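C24 protein (Bizionia argentinensis JUB59, PDB 6OV6) is of unknown function but probably forms the receptor-binding tip of a temperate bacteriophage's long tail fibre, a trimer that binds manganese ions. Local coordinates at residues E34-K39 against A115-L120; G55-N60 against F64-G69; N133-S138 against S146-C151; G139-I144 against T269-I274. All coordinates share one frame; numbering follows the deposited sequence.

How the interactions relate
Two pairs of contacts mark two regions of the elongated chain. Interactions 1 and 2 reach the mixed sheet of the N-terminal region; their centres are 13 Å apart and interaction 2 is nested inside the loop that interaction 1 closes. Glu-34 and Asn-38 bond to Tyr-58 and Asn-60 between them. Interactions 3 and 4 follow, their centres 6 Å apart and their segments alternating; the centre of interaction 3 lies about 27 Å from that of interaction 1. Both centre on strand 267-275: the segments of interaction 3 flank it, and interaction 4 joins it to the loop between them. All four touch other subunits, so both regions take part in trimer assembly, away from the manganese site.

Interaction 1. Residues E34-K39 against A115-L120; sequences ELAGNK and AKLTTL
Leu-117 turns its CG anti to its own carbonyl carbon (chi1 -47°) and then extends CD1 nearly anti to CA (chi2 155°), which sets that methyl against CB of Ala-36. The two carbons, Leu-117 CD1 and Ala-36 CB, are 3.6 Å apart, a methyl-to-methyl meeting. The other branch is more distant, with CD2 of Leu-117 at 4.0 Å from the carbonyl O of Ala-36. A backbone bond fastens the other end of the contact: Ala-115 N donates to Lys-39 O over 3.1 Å, meeting the acceptor nearly in line with its C=O bond. Lys-39 takes left-handed backbone angles just before strand 40-42, and its side chain leads away from residues 115-120 to form a salt bridge through NZ with Glu-113. Ala-115 is also backbone-bonded to Ile-41, so the Lys-39 bond belongs to the parallel pairing of strands 40-42 and 115-116. Ala-36 rests on Ile-42 and Leu-117 on Ala-40, while Leu-35 of the third subunit packs on Leu-117. The contact thus ties the loop after helix 19-27 to the segment that leaves strand 115-116 and enters helix 120-125, where Thr-119 is the N-cap.

Interaction 2. Residues G55-N60 against F64-G69; sequences GVVYIN and FKFVGG
A beta hairpin joins strands 51-59 and 62-70, and Gly-55 to Val-57 pair antiparallel with Phe-64 to Phe-66 along it. Gly-55 with Phe-66 and Val-57 with Phe-64 are hydrogen-bonded pairs; Val-56 with Lys-65, between them, is non-hydrogen-bonded. Phe-66 N donates to Gly-55 O at 2.7 Å, from well above the carbonyl plane, whereas Val-57 N reaches Phe-64 O at 2.8 Å almost end-on. That same oxygen, Phe-64 O, receives a CA-H...O contact from Val-56 CA at 3.2 Å. The short strand axes run at 127° to each other, so the pair is strongly twisted. On the face shared by Val-57, Phe-64 and Phe-66, the two methyls of Val-57 divide their work: CG2 lies 4.1 Å from Phe-64 CB, while CG1 lies equally far from Phe-66 CB. Ile-59 adds its CD1, 4.2 Å from Phe-64 CD2. With CG anti to the backbone N (chi1 178°), the Phe-66 ring leads away from strand 55-59 to stack on Trp-111 and meet Phe-102 edge-to-face. Four reciprocal backbone bonds therefore satisfy the inner amides and carbonyls of these pairs, and the side chains of the pair on that face are apolar, joining an aromatic cluster through Phe-66.

Interaction 3. Residues N133-S138 against S146-C151; sequences NPQLYS and SGWQLC
From CB outward, Gln-135 first meets the six-membered ring of Trp-148: CB lies 4.0 Å from Trp-148 CZ3. The next carbon comes nearer, Gln-135 CG standing 3.7 Å from CZ3 and 3.8 Å from CH2 of Trp-148, close to the plane of the indole and thus at its edge. CG is placed there by a first torsion of -70°, anti to the carbonyl carbon. The chain then bends at chi2 and carries the amide away from the indole, its plane 88° from that of the ring. At the tip, OE1 accepts a hydrogen bond from NE2 of Gln-135 in the third subunit, and NE2 donates to OE1 of Gln-135 in the second, consistent with a closed ring of three amides round the trimer axis. Trp-148 is itself anchored, its NE1 bonding to the carbonyl O of Arg-125 of the third subunit while Tyr-275 meets the ring edge-to-face. On the other face of the sheet, that of Ile-274, Pro-134 CB packs on Cys-151 SG at 4.0 Å. The two segments share no backbone bond, because strand 267-275 runs between them: Gln-135 bonds to Ile-273 and Gln-149 to Ile-274. Side chains alone bridge these outer strands, meeting on both faces across the middle one of a three-stranded antiparallel sheet of strand order 1-3-2.

Interaction 4. Residues G139-I144 against T269-I274; sequences GSVNNI and TLAYII
Val-141 and Ile-144 run alongside strand 269-274 without backbone bonding to it, their CA atoms 7.5 Å from that of Ala-271 and 8.2 Å from that of Ile-273, respectively. Both belong to the loop between strands 135-137 and 148-150, the two outer strands of the three-stranded antiparallel sheet whose centre is strand 267-275. A type I beta turn from Ser-140 to Asn-143 shapes this loop and presents Val-141 to the sheet. Alternation in the strand sends Ala-271 and Ile-273 to the loop side, whereas Ile-274 points away from it. Val-141 touches with its CG1 methyl, which lies 4.3 Å from Ala-271 CB. Ile-144 uses the end of its longer branch: CD1 stands 4.2 Å from CG2 of Ile-273, and the two side chains lie alongside one another, pointing opposite ways. Ile-273 offers CG2 because its first torsion of 66° tucks CG1 between the backbone N and the carbonyl carbon, placing CG2 anti to the latter. Both isoleucines also rest on Tyr-137, and Trp-148 touches Ile-273, so the loop closes over an apolar face of the sheet. Val-141 packs on Tyr-168 of the third subunit, and Thr-269 and Leu-270 pair in parallel with a strand of that chain, carrying the sheet across the interface. Two bonds converge on Ser-140 O within the loop: the Tyr-137 hydroxyl donates to it, and so does Asn-143 N, 3.1 Å from Ser-140 O.

Interaction 1. Residues E34-K39 against A115-L120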
loop_
_atom_site.group_PDB
_atom_site.type_symbol
_atom_site.label_atom_id
_atom_site.label_comp_id
_atom_site.label_asym_id
_atom_site.label_seq_id
_atom_site.Cartn_x
_atom_site.Cartn_y
_atom_site.Cartn_z
ATOM N N GLU A 34 2.303 -40.695 9.231
ATOM C CA GLU A 34 3.361 -39.731 8.874
ATOM C C GLU A 34 2.773 -38.500 8.181
ATOM O O GLU A 34 3.396 -37.444 8.221
ATOM C CB GLU A 34 4.449 -40.345 7.961
ATOM C CG GLU A 34 5.483 -41.170 8.679
ATOM C CD GLU A 34 6.091 -40.597 9.942
ATOM O OE1 GLU A 34 6.649 -39.481 9.906
ATOM O OE2 GLU A 34 6.093 -41.329 10.952
ATOM N N LEU A 35 1.611 -38.628 7.524
ATOM C CA LEU A 35 0.937 -37.486 6.870
ATOM C C LEU A 35 0.584 -36.426 7.927
ATOM O O LEU A 35 0.575 -35.227 7.635
ATOM C CB LEU A 35 -0.364 -37.936 6.142
ATOM C CG LEU A 35 -0.208 -38.938 4.985
ATOM C CD1 LEU A 35 -1.532 -39.109 4.246
ATOM C CD2 LEU A 35 0.929 -38.535 4.038
ATOM N N ALA A 36 0.263 -36.895 9.145
ATOM C CA ALA A 36 -0.059 -36.049 10.295
ATOM C C ALA A 36 1.232 -35.572 10.955
ATOM O O ALA A 36 1.327 -34.416 11.346
ATOM C CB ALA A 36 -0.918 -36.821 11.286
ATOM N N GLY A 37 2.221 -36.465 11.039
ATOM C CA GLY A 37 3.507 -36.212 11.658
ATOM C C GLY A 37 3.546 -36.891 13.006
ATOM O O GLY A 37 2.488 -37.185 13.588
ATOM N N ASN A 38 4.760 -37.128 13.523
ATOM C CA ASN A 38 4.950 -37.801 14.814
ATOM C C ASN A 38 4.236 -37.088 15.976
ATOM O O ASN A 38 4.210 -35.846 16.009
ATOM C CB ASN A 38 6.429 -37.989 15.105
ATOM C CG ASN A 38 6.696 -39.015 16.190
ATOM O OD1 ASN A 38 5.947 -39.985 16.384
ATOM N ND2 ASN A 38 7.736 -38.781 16.965
ATOM N N LYS A 39 3.652 -37.877 16.902
ATOM C CA LYS A 39 2.929 -37.386 18.090
ATOM C C LYS A 39 1.712 -36.551 17.733
ATOM O O LYS A 39 1.399 -35.555 18.386
ATOM C CB LYS A 39 3.869 -36.684 19.116
ATOM C CG LYS A 39 4.909 -37.633 19.693
ATOM C CD LYS A 39 5.994 -36.877 20.460
ATOM C CE LYS A 39 7.177 -37.779 20.724
ATOM N NZ LYS A 39 8.310 -37.021 21.319
ATOM N N ALA A 115 0.009 -32.889 19.232
ATOM C CA ALA A 115 -0.707 -31.781 18.600
ATOM C C ALA A 115 -2.015 -32.196 17.951
ATOM O O ALA A 115 -2.103 -33.241 17.318
ATOM C CB ALA A 115 0.188 -31.088 17.586
ATOM N N LYS A 116 -3.031 -31.349 18.106
ATOM C CA LYS A 116 -4.323 -31.556 17.465
ATOM C C LYS A 116 -4.129 -30.992 16.040
ATOM O O LYS A 116 -3.332 -30.068 15.853
ATOM C CB LYS A 116 -5.409 -30.766 18.218
ATOM C CG LYS A 116 -6.826 -31.286 17.998
ATOM C CD LYS A 116 -7.229 -32.306 19.057
ATOM C CE LYS A 116 -8.656 -32.746 18.870
ATOM N NZ LYS A 116 -8.787 -33.794 17.824
ATOM N N LEU A 117 -4.796 -31.559 15.043
ATOM C CA LEU A 117 -4.586 -31.084 13.680
ATOM C C LEU A 117 -5.757 -30.360 13.062
ATOM O O LEU A 117 -6.900 -30.593 13.450
ATOM C CB LEU A 117 -4.230 -32.277 12.775
ATOM C CG LEU A 117 -3.171 -33.232 13.300
ATOM C CD1 LEU A 117 -3.330 -34.589 12.682
ATOM C CD2 LEU A 117 -1.767 -32.642 13.147
ATOM N N THR A 118 -5.469 -29.509 12.055
ATOM C CA THR A 118 -6.493 -28.900 11.226
ATOM C C THR A 118 -6.729 -29.955 10.136
ATOM O O THR A 118 -5.758 -30.521 9.605
ATOM C CB THR A 118 -6.023 -27.576 10.625
ATOM O OG1 THR A 118 -5.816 -26.644 11.688
ATOM C CG2 THR A 118 -7.013 -27.009 9.639
ATOM N N THR A 119 -7.992 -30.216 9.796
ATOM C CA THR A 119 -8.303 -31.256 8.807
ATOM C C THR A 119 -7.912 -30.823 7.400
ATOM O O THR A 119 -7.808 -29.623 7.126
ATOM C CB THR A 119 -9.788 -31.605 8.837
ATOM O OG1 THR A 119 -10.511 -30.452 8.410
ATOM C CG2 THR A 119 -10.278 -32.080 10.223
ATOM N N LEU A 120 -7.767 -31.795 6.490
ATOM C CA LEU A 120 -7.490 -31.478 5.097
ATOM C C LEU A 120 -8.676 -30.735 4.475
ATOM O O LEU A 120 -8.459 -29.874 3.631
ATOM C CB LEU A 120 -7.182 -32.740 4.311
ATOM C CG LEU A 120 -5.748 -33.203 4.416
ATOM C CD1 LEU A 120 -5.642 -34.669 4.011
ATOM C CD2 LEU A 120 -4.803 -32.315 3.545
#

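Interaction 2. Residues G55-N60 against F64-G69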
loop_
_atom_site.group_PDB
_atom_site.type_symbol
_atom_site.label_atom_id
_atom_site.label_comp_id
_atom_site.label_asym_id
_atom_site.label_seq_id
_atom_site.Cartn_x
_atom_site.Cartn_y
_atom_site.Cartn_z
ATOM N N GLY A 55 -9.442 -41.421 22.148
ATOM C CA GLY A 55 -9.160 -41.030 20.782
ATOM C C GLY A 55 -8.200 -41.974 20.118
ATOM O O GLY A 55 -8.166 -43.175 20.431
ATOM N N VAL A 56 -7.466 -41.425 19.140
ATOM C CA VAL A 56 -6.479 -42.163 18.358
ATOM C C VAL A 56 -5.279 -41.246 18.181
ATOM O O VAL A 56 -5.433 -40.052 17.867
ATOM C CB VAL A 56 -7.023 -42.701 16.994
ATOM C CG1 VAL A 56 -5.919 -43.322 16.147
ATOM C CG2 VAL A 56 -8.148 -43.713 17.210
ATOM N N VAL A 57 -4.078 -41.807 18.441
ATOM C CA VAL A 57 -2.823 -41.058 18.325
ATOM C C VAL A 57 -1.839 -41.785 17.406
ATOM O O VAL A 57 -2.025 -42.961 17.090
ATOM C CB VAL A 57 -2.196 -40.717 19.715
ATOM C CG1 VAL A 57 -3.102 -39.777 20.516
ATOM C CG2 VAL A 57 -1.823 -41.989 20.516
ATOM N N TYR A 58 -0.790 -41.087 17.006
ATOM C CA TYR A 58 0.257 -41.667 16.158
ATOM C C TYR A 58 1.600 -41.371 16.804
ATOM O O TYR A 58 1.918 -40.203 17.028
ATOM C CB TYR A 58 0.209 -41.059 14.755
ATOM C CG TYR A 58 1.309 -41.575 13.854
ATOM C CD1 TYR A 58 1.299 -42.889 13.392
ATOM C CD2 TYR A 58 2.347 -40.743 13.441
ATOM C CE1 TYR A 58 2.308 -43.366 12.550
ATOM C CE2 TYR A 58 3.346 -41.203 12.585
ATOM C CZ TYR A 58 3.319 -42.515 12.138
ATOM O OH TYR A 58 4.283 -42.980 11.273
ATOM N N ILE A 59 2.365 -42.418 17.159
ATOM C CA ILE A 59 3.690 -42.249 17.792
ATOM C C ILE A 59 4.618 -43.239 17.170
ATOM O O ILE A 59 4.290 -44.431 17.106
ATOM C CB ILE A 59 3.722 -42.499 19.347
ATOM C CG1 ILE A 59 2.475 -41.999 20.051
ATOM C CG2 ILE A 59 5.041 -41.980 19.985
ATOM C CD1 ILE A 59 2.227 -42.612 21.410
ATOM N N ASN A 60 5.802 -42.761 16.770
ATOM C CA ASN A 60 6.893 -43.581 16.243
ATOM C C ASN A 60 6.454 -44.730 15.321
ATOM O O ASN A 60 6.709 -45.910 15.613
ATOM C CB ASN A 60 7.747 -44.094 17.413
ATOM C CG ASN A 60 8.366 -43.013 18.261
ATOM O OD1 ASN A 60 8.578 -41.872 17.830
ATOM N ND2 ASN A 60 8.627 -43.349 19.497
ATOM N N PHE A 64 -2.302 -45.719 17.366
ATOM C CA PHE A 64 -2.840 -46.311 18.593
ATOM C C PHE A 64 -4.156 -45.754 19.013
ATOM O O PHE A 64 -4.361 -44.541 18.951
ATOM C CB PHE A 64 -1.899 -46.061 19.800
ATOM C CG PHE A 64 -0.565 -46.756 19.804
ATOM C CD1 PHE A 64 -0.472 -48.119 20.072
ATOM C CD2 PHE A 64 0.605 -46.051 19.541
ATOM C CE1 PHE A 64 0.763 -48.760 20.082
ATOM C CE2 PHE A 64 1.838 -46.696 19.550
ATOM C CZ PHE A 64 1.906 -48.042 19.849
ATOM N N LYS A 65 -4.989 -46.619 19.633
ATOM C CA LYS A 65 -6.182 -46.186 20.349
ATOM C C LYS A 65 -5.617 -45.464 21.600
ATOM O O LYS A 65 -4.605 -45.902 22.169
ATOM C CB LYS A 65 -7.030 -47.386 20.817
ATOM C CG LYS A 65 -7.819 -48.060 19.698
ATOM C CD LYS A 65 -8.269 -49.475 20.072
ATOM C CE LYS A 65 -8.741 -50.258 18.863
ATOM N NZ LYS A 65 -9.057 -51.667 19.212
ATOM N N PHE A 66 -6.239 -44.344 21.971
ATOM C CA PHE A 66 -5.877 -43.559 23.135
ATOM C C PHE A 66 -7.003 -43.700 24.135
ATOM O O PHE A 66 -8.178 -43.477 23.787
ATOM C CB PHE A 66 -5.644 -42.072 22.790
ATOM C CG PHE A 66 -5.304 -41.224 23.998
ATOM C CD1 PHE A 66 -3.996 -41.134 24.458
ATOM C CD2 PHE A 66 -6.298 -40.528 24.687
ATOM C CE1 PHE A 66 -3.677 -40.353 25.579
ATOM C CE2 PHE A 66 -5.975 -39.726 25.797
ATOM C CZ PHE A 66 -4.666 -39.646 26.236
ATOM N N VAL A 67 -6.644 -44.053 25.375
ATOM C CA VAL A 67 -7.618 -44.172 26.466
ATOM C C VAL A 67 -7.472 -42.921 27.338
ATOM O O VAL A 67 -6.430 -42.704 27.955
ATOM C CB VAL A 67 -7.483 -45.500 27.273
ATOM C CG1 VAL A 67 -8.423 -45.511 28.499
ATOM C CG2 VAL A 67 -7.760 -46.708 26.381
ATOM N N GLY A 68 -8.497 -42.082 27.320
ATOM C CA GLY A 68 -8.512 -40.851 28.096
ATOM C C GLY A 68 -8.877 -41.064 29.550
ATOM O O GLY A 68 -8.860 -42.193 30.052
ATOM N N GLY A 69 -9.211 -39.967 30.206
ATOM C CA GLY A 69 -9.572 -39.899 31.619
ATOM C C GLY A 69 -9.097 -38.574 32.168
ATOM O O GLY A 69 -9.055 -37.591 31.419
#

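Interaction 3. Residues N133-S138 against S146-C151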
loop_
_atom_site.group_PDB
_atom_site.type_symbol
_atom_site.label_atom_id
_atom_site.label_comp_id
_atom_site.label_asym_id
_atom_site.label_seq_id
_atom_site.Cartn_x
_atom_site.Cartn_y
_atom_site.Cartn_z
ATOM N N ASN A 133 -4.505 -15.349 -6.071
ATOM C CA ASN A 133 -3.981 -14.902 -4.781
ATOM C C ASN A 133 -2.538 -14.413 -4.789
ATOM O O ASN A 133 -1.637 -15.120 -4.347
ATOM C CB ASN A 133 -4.236 -16.005 -3.726
ATOM C CG ASN A 133 -3.766 -15.704 -2.320
ATOM O OD1 ASN A 133 -3.852 -14.581 -1.795
ATOM N ND2 ASN A 133 -3.272 -16.715 -1.684
ATOM N N PRO A 134 -2.282 -13.157 -5.232
ATOM C CA PRO A 134 -0.898 -12.646 -5.173
ATOM C C PRO A 134 -0.338 -12.696 -3.735
ATOM O O PRO A 134 -1.089 -12.510 -2.764
ATOM C CB PRO A 134 -1.031 -11.197 -5.688
ATOM C CG PRO A 134 -2.297 -11.219 -6.552
ATOM C CD PRO A 134 -3.215 -12.155 -5.789
ATOM N N GLN A 135 0.959 -12.966 -3.613
ATOM C CA GLN A 135 1.671 -13.070 -2.338
ATOM C C GLN A 135 2.895 -12.178 -2.311
ATOM O O GLN A 135 3.597 -12.054 -3.321
ATOM C CB GLN A 135 2.157 -14.529 -2.090
ATOM C CG GLN A 135 1.035 -15.524 -1.793
ATOM C CD GLN A 135 0.374 -15.230 -0.469
ATOM O OE1 GLN A 135 1.015 -14.843 0.518
ATOM N NE2 GLN A 135 -0.920 -15.375 -0.429
ATOM N N LEU A 136 3.199 -11.633 -1.118
ATOM C CA LEU A 136 4.431 -10.860 -0.877
ATOM C C LEU A 136 5.605 -11.828 -0.795
ATOM O O LEU A 136 5.470 -12.917 -0.233
ATOM C CB LEU A 136 4.334 -10.071 0.416
ATOM C CG LEU A 136 3.319 -8.954 0.407
ATOM C CD1 LEU A 136 3.158 -8.393 1.818
ATOM C CD2 LEU A 136 3.736 -7.859 -0.577
ATOM N N TYR A 137 6.736 -11.462 -1.419
ATOM C CA TYR A 137 7.900 -12.351 -1.480
ATOM C C TYR A 137 9.173 -11.547 -1.305
ATOM O O TYR A 137 9.374 -10.534 -1.989
ATOM C CB TYR A 137 7.878 -13.129 -2.814
ATOM C CG TYR A 137 9.060 -14.037 -3.076
ATOM C CD1 TYR A 137 9.197 -15.254 -2.400
ATOM C CD2 TYR A 137 10.012 -13.713 -4.042
ATOM C CE1 TYR A 137 10.271 -16.114 -2.671
ATOM C CE2 TYR A 137 11.079 -14.569 -4.327
ATOM C CZ TYR A 137 11.198 -15.771 -3.646
ATOM O OH TYR A 137 12.244 -16.606 -3.951
ATOM N N SER A 138 10.001 -11.972 -0.352
ATOM C CA SER A 138 11.264 -11.302 -0.025
ATOM C C SER A 138 12.484 -12.209 -0.294
ATOM O O SER A 138 13.617 -11.832 0.011
ATOM C CB SER A 138 11.263 -10.819 1.416
ATOM O OG SER A 138 11.081 -11.888 2.324
ATOM N N SER A 146 9.067 -23.372 -7.546
ATOM C CA SER A 146 8.387 -24.112 -8.593
ATOM C C SER A 146 6.879 -23.949 -8.502
ATOM O O SER A 146 6.297 -24.081 -7.418
ATOM C CB SER A 146 8.765 -25.597 -8.516
ATOM O OG SER A 146 7.989 -26.355 -9.426
ATOM N N GLY A 147 6.262 -23.642 -9.635
ATOM C CA GLY A 147 4.818 -23.439 -9.710
ATOM C C GLY A 147 4.419 -21.988 -9.500
ATOM O O GLY A 147 3.271 -21.623 -9.738
ATOM N N TRP A 148 5.359 -21.160 -9.065
ATOM C CA TRP A 148 5.120 -19.729 -8.811
ATOM C C TRP A 148 5.773 -18.867 -9.885
ATOM O O TRP A 148 6.781 -19.275 -10.467
ATOM C CB TRP A 148 5.677 -19.325 -7.429
ATOM C CG TRP A 148 4.988 -19.986 -6.270
ATOM C CD1 TRP A 148 5.194 -21.255 -5.803
ATOM C CD2 TRP A 148 4.036 -19.379 -5.381
ATOM N NE1 TRP A 148 4.397 -21.490 -4.704
ATOM C CE2 TRP A 148 3.673 -20.354 -4.425
ATOM C CE3 TRP A 148 3.458 -18.090 -5.297
ATOM C CZ2 TRP A 148 2.758 -20.085 -3.394
ATOM C CZ3 TRP A 148 2.523 -17.835 -4.306
ATOM C CH2 TRP A 148 2.179 -18.820 -3.367
ATOM N N GLN A 149 5.254 -17.647 -10.083
ATOM C CA GLN A 149 5.856 -16.681 -10.996
ATOM C C GLN A 149 5.570 -15.276 -10.486
ATOM O O GLN A 149 4.641 -15.077 -9.706
ATOM C CB GLN A 149 5.316 -16.833 -12.438
ATOM C CG GLN A 149 3.889 -16.342 -12.648
ATOM C CD GLN A 149 3.580 -16.149 -14.108
ATOM O OE1 GLN A 149 3.276 -17.107 -14.832
ATOM N NE2 GLN A 149 3.607 -14.899 -14.558
ATOM N N LEU A 150 6.314 -14.304 -11.006
ATOM C CA LEU A 150 6.126 -12.890 -10.715
ATOM C C LEU A 150 4.776 -12.442 -11.310
ATOM O O LEU A 150 4.390 -12.907 -12.393
ATOM C CB LEU A 150 7.290 -12.148 -11.393
ATOM C CG LEU A 150 7.722 -10.792 -10.844
ATOM C CD1 LEU A 150 8.298 -10.913 -9.409
ATOM C CD2 LEU A 150 8.741 -10.153 -11.779
ATOM N N CYS A 151 4.031 -11.562 -10.601
ATOM C CA CYS A 151 2.789 -10.989 -11.136
ATOM C C CYS A 151 3.251 -9.889 -12.105
ATOM O O CYS A 151 3.464 -8.737 -11.701
ATOM C CB CYS A 151 1.910 -10.430 -10.023
ATOM S SG CYS A 151 1.277 -11.708 -8.896
#

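Interaction 4. Residues G139-I144 against T269-I274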
loop_
_atom_site.group_PDB
_atom_site.type_symbol
_atom_site.label_atom_id
_atom_site.label_comp_id
_atom_site.label_asym_id
_atom_site.label_seq_id
_atom_site.Cartn_x
_atom_site.Cartn_y
_atom_site.Cartn_z
ATOM N N GLY A 139 12.234 -13.389 -0.859
ATOM C CA GLY A 139 13.286 -14.343 -1.197
ATOM C C GLY A 139 13.974 -13.938 -2.483
ATOM O O GLY A 139 13.700 -12.856 -3.021
ATOM N N SER A 140 14.858 -14.812 -3.018
ATOM C CA SER A 140 15.582 -14.503 -4.251
ATOM C C SER A 140 14.671 -14.414 -5.467
ATOM O O SER A 140 13.963 -15.368 -5.769
ATOM C CB SER A 140 16.724 -15.498 -4.487
ATOM O OG SER A 140 17.289 -15.344 -5.780
ATOM N N VAL A 141 14.691 -13.266 -6.170
ATOM C CA VAL A 141 13.896 -13.036 -7.377
ATOM C C VAL A 141 14.357 -13.917 -8.555
ATOM O O VAL A 141 13.618 -14.070 -9.525
ATOM C CB VAL A 141 13.798 -11.536 -7.774
ATOM C CG1 VAL A 141 13.006 -10.746 -6.722
ATOM C CG2 VAL A 141 15.189 -10.918 -7.993
ATOM N N ASN A 142 15.573 -14.468 -8.468
ATOM C CA ASN A 142 16.142 -15.358 -9.492
ATOM C C ASN A 142 15.851 -16.827 -9.193
ATOM O O ASN A 142 16.100 -17.687 -10.048
ATOM C CB ASN A 142 17.653 -15.140 -9.638
ATOM C CG ASN A 142 18.052 -13.713 -9.871
ATOM O OD1 ASN A 142 18.711 -13.113 -9.024
ATOM N ND2 ASN A 142 17.640 -13.129 -10.995
ATOM N N ASN A 143 15.307 -17.110 -7.992
ATOM C CA ASN A 143 14.971 -18.461 -7.544
ATOM C C ASN A 143 13.522 -18.535 -7.013
ATOM O O ASN A 143 13.282 -19.014 -5.905
ATOM C CB ASN A 143 16.010 -18.964 -6.524
ATOM C CG ASN A 143 15.930 -20.444 -6.210
ATOM O OD1 ASN A 143 15.544 -21.276 -7.048
ATOM N ND2 ASN A 143 16.274 -20.799 -4.977
ATOM N N ILE A 144 12.561 -18.047 -7.812
ATOM C CA ILE A 144 11.139 -18.084 -7.444
ATOM C C ILE A 144 10.721 -19.574 -7.399
ATOM O O ILE A 144 10.992 -20.295 -8.365
ATOM C CB ILE A 144 10.262 -17.223 -8.396
ATOM C CG1 ILE A 144 10.585 -15.707 -8.202
ATOM C CG2 ILE A 144 8.767 -17.480 -8.154
ATOM C CD1 ILE A 144 10.082 -14.769 -9.311
ATOM N N THR A 269 10.413 -2.168 -1.241
ATOM C CA THR A 269 10.211 -3.032 -2.389
ATOM C C THR A 269 10.158 -4.518 -2.002
ATOM O O THR A 269 11.096 -5.053 -1.415
ATOM C CB THR A 269 11.304 -2.791 -3.475
ATOM O OG1 THR A 269 11.380 -1.407 -3.797
ATOM C CG2 THR A 269 11.051 -3.615 -4.745
ATOM N N LEU A 270 9.061 -5.169 -2.366
ATOM C CA LEU A 270 8.882 -6.613 -2.231
ATOM C C LEU A 270 8.346 -7.119 -3.574
ATOM O O LEU A 270 7.678 -6.374 -4.294
ATOM C CB LEU A 270 7.907 -6.979 -1.091
ATOM C CG LEU A 270 8.317 -6.614 0.345
ATOM C CD1 LEU A 270 7.214 -7.021 1.343
ATOM C CD2 LEU A 270 9.635 -7.297 0.757
ATOM N N ALA A 271 8.562 -8.394 -3.886
ATOM C CA ALA A 271 8.013 -8.926 -5.120
ATOM C C ALA A 271 6.608 -9.473 -4.860
ATOM O O ALA A 271 6.342 -10.042 -3.796
ATOM C CB ALA A 271 8.906 -10.037 -5.649
ATOM N N TYR A 272 5.724 -9.294 -5.832
ATOM C CA TYR A 272 4.385 -9.882 -5.854
ATOM C C TYR A 272 4.498 -11.122 -6.743
ATOM O O TYR A 272 4.846 -11.018 -7.928
ATOM C CB TYR A 272 3.317 -8.941 -6.397
ATOM C CG TYR A 272 2.944 -7.896 -5.386
ATOM C CD1 TYR A 272 2.213 -8.232 -4.252
ATOM C CD2 TYR A 272 3.369 -6.577 -5.528
ATOM C CE1 TYR A 272 1.900 -7.282 -3.289
ATOM C CE2 TYR A 272 3.060 -5.608 -4.559
ATOM C CZ TYR A 272 2.353 -5.981 -3.426
ATOM O OH TYR A 272 2.061 -5.099 -2.420
ATOM N N ILE A 273 4.274 -12.285 -6.153
ATOM C CA ILE A 273 4.336 -13.553 -6.893
ATOM C C ILE A 273 2.986 -14.251 -6.793
ATOM O O ILE A 273 2.189 -13.936 -5.907
ATOM C CB ILE A 273 5.510 -14.467 -6.454
ATOM C CG1 ILE A 273 5.347 -14.985 -4.980
ATOM C CG2 ILE A 273 6.900 -13.839 -6.763
ATOM C CD1 ILE A 273 6.355 -16.107 -4.573
ATOM N N ILE A 274 2.735 -15.232 -7.666
ATOM C CA ILE A 274 1.459 -15.935 -7.625
ATOM C C ILE A 274 1.640 -17.404 -8.000
ATOM O O ILE A 274 2.514 -17.731 -8.789
ATOM C CB ILE A 274 0.412 -15.219 -8.520
ATOM C CG1 ILE A 274 -1.038 -15.655 -8.218
ATOM C CG2 ILE A 274 0.769 -15.251 -10.011
ATOM C CD1 ILE A 274 -2.055 -14.656 -8.585
#